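PDB 3K4H: putative transcriptional regulator from Bacillus cytotoxicus NVH 391-98, which probably acts as a LacI-type transcriptional regulator, binding a glucose-containing sugar between the two lobes of its periplasmic-binding-protein-like effector domain. Local coordinates for residues T8-S20 against G43-I57. Residues are numbered along the deposited sequence; the frame is centred on the assembly and turned at random.
Sequences TKTLGLVMPSSAS and GYALYMSTGETEEEI
Backbone bonds join strand 10-14 to strand 45-48 in parallel register, Thr-10 beside Ala-45 and Gly-12 beside Tyr-47. Two of these bonds are firm: Leu-11 N to Ala-45 O at 2.9 Å, and Leu-13 N to Tyr-47 O at 2.8 Å, with a C=O...N angle of 175°. Tyr-47 N to Leu-11 O is weak because it is bent to 121°, and Ala-45 N to Lys-9 O is weak and long.

Apolar packing follows the sheet face that carries Leu-11, Leu-13 and Leu-46. Leu-46 reaches Leu-11 CB through CD2 (4.1 Å) and turns CD1 to Leu-13 CD1. At the strand entrance, Leu-11 meets CD2 of the Tyr-44 ring obliquely through CG (3.7 Å); Lys-9 CB is placed over one face of that ring too closely to be reliable, so a CH-pi contact there is doubtful. The ring's hydroxyl bonds to Glu-263, tying this end to helix 247-264.

Where strand 10-14 ends, Ile-57 splits its branches: CG2 meets Val-14 CG1 at 4.0 Å, and CD1, carried out by an extended chi2 (176°), reaches Ser-17 CA in the loop that follows. A Thr-53/Glu-56 capping box starts this residue's helix, with Glu-56 N bonded to Thr-53 OG1 (2.9 Å).

The pair forms one edge of a Rossmann-like parallel sheet, and Pro-16 lies near the bound glucose. Two firm backbone bonds and aliphatic packing thus hold edge strand 45-48 to strand 10-14, while Ile-57 CD1 packs against the loop running past the sugar.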
loop_
_atom_site.group_PDB
_atom_site.type_symbol
_atom_site.label_atom_id
_atom_site.label_comp_id
_atom_site.label_asym_id
_atom_site.label_seq_id
_atom_site.Cartn_x
_atom_site.Cartn_y
_atom_site.Cartn_z
ATOM N N THR A 8 20.649 -5.760 26.030
ATOM C CA THR A 8 20.352 -4.353 26.236
ATOM C C THR A 8 19.325 -3.877 25.267
ATOM O O THR A 8 19.410 -4.185 24.104
ATOM C CB THR A 8 21.555 -3.519 26.086
ATOM O OG1 THR A 8 22.699 -4.373 26.093
ATOM C CG2 THR A 8 21.623 -2.582 27.249
ATOM N N LYS A 9 18.327 -3.156 25.718
ATOM C CA LYS A 9 17.406 -2.744 24.730
ATOM C C LYS A 9 17.591 -1.312 24.444
ATOM O O LYS A 9 17.216 -0.464 25.197
ATOM C CB LYS A 9 16.045 -2.898 25.317
ATOM C CG LYS A 9 16.070 -3.382 26.688
ATOM C CD LYS A 9 15.124 -4.491 26.814
ATOM C CE LYS A 9 13.873 -4.010 27.439
ATOM N NZ LYS A 9 12.758 -4.945 27.333
ATOM N N THR A 10 18.088 -1.056 23.267
ATOM C CA THR A 10 18.235 0.259 22.812
ATOM C C THR A 10 17.988 0.038 21.390
ATOM O O THR A 10 18.299 -0.988 20.900
ATOM C CB THR A 10 19.615 0.704 23.066
ATOM O OG1 THR A 10 19.931 0.391 24.408
ATOM C CG2 THR A 10 19.704 2.127 22.940
ATOM N N LEU A 11 17.466 1.029 20.714
ATOM C CA LEU A 11 17.209 0.930 19.315
ATOM C C LEU A 11 18.029 1.963 18.674
ATOM O O LEU A 11 18.204 3.006 19.188
ATOM C CB LEU A 11 15.771 1.219 19.042
ATOM C CG LEU A 11 14.966 0.187 19.764
ATOM C CD1 LEU A 11 13.554 0.307 19.435
ATOM C CD2 LEU A 11 15.490 -1.100 19.332
ATOM N N GLY A 12 18.557 1.638 17.534
ATOM C CA GLY A 12 19.384 2.548 16.798
ATOM C C GLY A 12 18.605 3.247 15.722
ATOM O O GLY A 12 17.711 2.670 15.085
ATOM N N LEU A 13 18.959 4.507 15.514
ATOM C CA LEU A 13 18.318 5.288 14.496
ATOM C C LEU A 13 19.370 5.674 13.502
ATOM O O LEU A 13 20.467 6.083 13.892
ATOM C CB LEU A 13 17.683 6.526 15.104
ATOM C CG LEU A 13 16.795 6.353 16.321
ATOM C CD1 LEU A 13 16.294 7.715 16.754
ATOM C CD2 LEU A 13 15.618 5.385 16.077
ATOM N N VAL A 14 19.048 5.541 12.222
ATOM C CA VAL A 14 19.963 5.959 11.189
ATOM C C VAL A 14 19.303 6.981 10.287
ATOM O O VAL A 14 18.217 6.757 9.741
ATOM C CB VAL A 14 20.501 4.766 10.384
ATOM C CG1 VAL A 14 21.471 5.222 9.327
ATOM C CG2 VAL A 14 21.180 3.784 11.298
HETATM N N MSE A 15 19.976 8.122 10.162
HETATM C CA MSE A 15 19.573 9.167 9.257
HETATM C C MSE A 15 20.128 9.024 7.830
HETATM O O MSE A 15 21.030 8.229 7.583
HETATM C CB MSE A 15 19.989 10.483 9.851
HETATM C CG MSE A 15 18.821 11.255 10.349
HETATM SE SE MSE A 15 18.497 11.214 12.285
HETATM C CE MSE A 15 16.616 10.767 12.099
ATOM N N PRO A 16 19.588 9.784 6.877
ATOM C CA PRO A 16 20.201 9.827 5.553
ATOM C C PRO A 16 21.454 10.684 5.526
ATOM O O PRO A 16 22.192 10.633 4.555
ATOM C CB PRO A 16 19.140 10.458 4.675
ATOM C CG PRO A 16 17.954 10.599 5.500
ATOM C CD PRO A 16 18.303 10.502 6.900
ATOM N N SER A 17 21.705 11.431 6.595
ATOM C CA SER A 17 22.839 12.346 6.678
ATOM C C SER A 17 22.984 12.886 8.113
ATOM O O SER A 17 22.245 12.474 9.019
ATOM C CB SER A 17 22.690 13.492 5.658
ATOM O OG SER A 17 23.858 14.289 5.617
ATOM N N SER A 18 23.938 13.796 8.318
ATOM C CA SER A 18 24.279 14.276 9.666
ATOM C C SER A 18 23.031 14.574 10.504
ATOM O O SER A 18 22.095 15.218 10.013
ATOM C CB SER A 18 25.179 15.524 9.588
ATOM O OG SER A 18 24.513 16.625 8.975
ATOM N N ALA A 19 23.006 14.117 11.752
ATOM C CA ALA A 19 21.875 14.414 12.621
ATOM C C ALA A 19 21.552 15.915 12.620
ATOM O O ALA A 19 20.395 16.310 12.787
ATOM C CB ALA A 19 22.143 13.931 14.018
ATOM N N SER A 20 22.586 16.740 12.425
ATOM C CA SER A 20 22.437 18.193 12.294
ATOM C C SER A 20 21.629 18.609 11.045
ATOM O O SER A 20 20.729 19.434 11.154
ATOM C CB SER A 20 23.799 18.889 12.301
ATOM O OG SER A 20 24.580 18.490 13.418
ATOM N N GLY A 43 10.159 -0.142 27.440
ATOM C CA GLY A 43 11.427 0.191 28.097
ATOM C C GLY A 43 12.643 0.104 27.202
ATOM O O GLY A 43 13.670 -0.420 27.605
ATOM N N TYR A 44 12.522 0.602 25.977
ATOM C CA TYR A 44 13.653 0.728 25.082
ATOM C C TYR A 44 14.080 2.191 25.048
ATOM O O TYR A 44 13.243 3.087 25.116
ATOM C CB TYR A 44 13.282 0.255 23.672
ATOM C CG TYR A 44 13.349 -1.247 23.464
ATOM C CD1 TYR A 44 12.309 -2.079 23.889
ATOM C CD2 TYR A 44 14.456 -1.844 22.841
ATOM C CE1 TYR A 44 12.370 -3.443 23.695
ATOM C CE2 TYR A 44 14.524 -3.203 22.646
ATOM C CZ TYR A 44 13.478 -4.001 23.070
ATOM O OH TYR A 44 13.535 -5.381 22.888
ATOM N N ALA A 45 15.393 2.403 24.956
ATOM C CA ALA A 45 16.010 3.714 24.859
ATOM C C ALA A 45 16.505 3.843 23.435
ATOM O O ALA A 45 16.424 2.880 22.672
ATOM C CB ALA A 45 17.163 3.823 25.812
ATOM N N LEU A 46 17.037 5.017 23.074
ATOM C CA LEU A 46 17.365 5.271 21.696
ATOM C C LEU A 46 18.833 5.597 21.544
ATOM O O LEU A 46 19.512 5.927 22.524
ATOM C CB LEU A 46 16.483 6.371 21.151
ATOM C CG LEU A 46 14.969 6.139 21.271
ATOM C CD1 LEU A 46 14.216 7.303 20.662
ATOM C CD2 LEU A 46 14.489 4.777 20.694
ATOM N N TYR A 47 19.345 5.454 20.329
ATOM C CA TYR A 47 20.760 5.670 20.095
ATOM C C TYR A 47 20.963 6.087 18.658
ATOM O O TYR A 47 20.338 5.544 17.738
ATOM C CB TYR A 47 21.548 4.394 20.411
ATOM C CG TYR A 47 23.004 4.426 20.038
ATOM C CD1 TYR A 47 23.996 4.541 21.007
ATOM C CD2 TYR A 47 23.390 4.305 18.708
ATOM C CE1 TYR A 47 25.338 4.553 20.648
ATOM C CE2 TYR A 47 24.717 4.329 18.332
ATOM C CZ TYR A 47 25.690 4.445 19.292
ATOM O OH TYR A 47 27.018 4.463 18.860
HETATM N N MSE A 48 21.814 7.076 18.457
HETATM C CA MSE A 48 22.154 7.444 17.117
HETATM C C MSE A 48 23.593 7.828 17.093
HETATM O O MSE A 48 24.166 8.213 18.101
HETATM C CB MSE A 48 21.284 8.572 16.624
HETATM C CG MSE A 48 21.657 9.916 17.149
HETATM SE SE MSE A 48 20.164 11.152 16.900
HETATM C CE MSE A 48 19.462 10.511 15.184
ATOM N N SER A 49 24.173 7.745 15.930
ATOM C CA SER A 49 25.543 8.097 15.728
ATOM C C SER A 49 25.655 9.501 15.232
ATOM O O SER A 49 24.726 10.042 14.722
ATOM C CB SER A 49 26.151 7.192 14.699
ATOM O OG SER A 49 27.013 7.938 13.906
ATOM N N THR A 50 26.791 10.112 15.449
ATOM C CA THR A 50 27.005 11.464 15.016
ATOM C C THR A 50 27.646 11.724 13.685
ATOM O O THR A 50 27.891 12.845 13.381
ATOM C CB THR A 50 27.694 12.257 16.053
ATOM O OG1 THR A 50 28.700 11.459 16.647
ATOM C CG2 THR A 50 26.735 12.582 17.095
ATOM N N GLY A 51 27.926 10.726 12.886
ATOM C CA GLY A 51 28.670 10.997 11.692
ATOM C C GLY A 51 27.939 11.738 10.639
ATOM O O GLY A 51 26.851 11.434 10.348
ATOM N N GLU A 52 28.502 12.826 10.194
ATOM C CA GLU A 52 28.061 13.570 9.045
ATOM C C GLU A 52 28.136 13.041 7.637
ATOM O O GLU A 52 27.267 13.243 6.832
ATOM C CB GLU A 52 28.662 14.948 9.149
ATOM C CG GLU A 52 28.299 15.551 10.461
ATOM C CD GLU A 52 29.110 16.708 10.814
ATOM O OE1 GLU A 52 30.124 16.923 10.167
ATOM O OE2 GLU A 52 28.733 17.421 11.742
ATOM N N THR A 53 29.250 12.424 7.344
ATOM C CA THR A 53 29.534 11.870 6.049
ATOM C C THR A 53 29.001 10.521 5.770
ATOM O O THR A 53 28.738 9.788 6.644
ATOM C CB THR A 53 30.955 11.968 5.680
ATOM O OG1 THR A 53 31.536 10.706 5.909
ATOM C CG2 THR A 53 31.617 12.913 6.552
ATOM N N GLU A 54 28.875 10.162 4.530
ATOM C CA GLU A 54 28.332 8.877 4.247
ATOM C C GLU A 54 29.212 7.805 4.809
ATOM O O GLU A 54 28.752 6.830 5.319
ATOM C CB GLU A 54 28.268 8.718 2.759
ATOM C CG GLU A 54 27.545 7.523 2.313
ATOM C CD GLU A 54 28.360 6.299 2.420
ATOM O OE1 GLU A 54 27.954 5.261 1.907
ATOM O OE2 GLU A 54 29.415 6.375 3.028
ATOM N N GLU A 55 30.501 7.961 4.691
ATOM C CA GLU A 55 31.390 7.013 5.265
ATOM C C GLU A 55 31.249 7.046 6.745
ATOM O O GLU A 55 31.166 6.048 7.387
ATOM C CB GLU A 55 32.774 7.435 4.898
ATOM C CG GLU A 55 33.812 6.414 5.131
ATOM C CD GLU A 55 35.164 7.018 5.245
ATOM O OE1 GLU A 55 35.969 6.501 6.006
ATOM O OE2 GLU A 55 35.429 8.020 4.584
ATOM N N GLU A 56 31.139 8.212 7.314
ATOM C CA GLU A 56 30.984 8.307 8.734
ATOM C C GLU A 56 29.726 7.672 9.255
ATOM O O GLU A 56 29.710 7.175 10.324
ATOM C CB GLU A 56 31.089 9.743 9.170
ATOM C CG GLU A 56 32.382 10.335 8.816
ATOM C CD GLU A 56 32.478 11.744 9.219
ATOM O OE1 GLU A 56 31.471 12.302 9.573
ATOM O OE2 GLU A 56 33.548 12.322 9.167
ATOM N N ILE A 57 28.646 7.759 8.526
ATOM C CA ILE A 57 27.401 7.146 8.949
ATOM C C ILE A 57 27.499 5.620 8.887
ATOM O O ILE A 57 26.946 4.913 9.743
ATOM C CB ILE A 57 26.222 7.638 8.103
ATOM C CG1 ILE A 57 25.932 9.094 8.413
ATOM C CG2 ILE A 57 24.972 6.864 8.414
ATOM C CD1 ILE A 57 24.847 9.687 7.569
#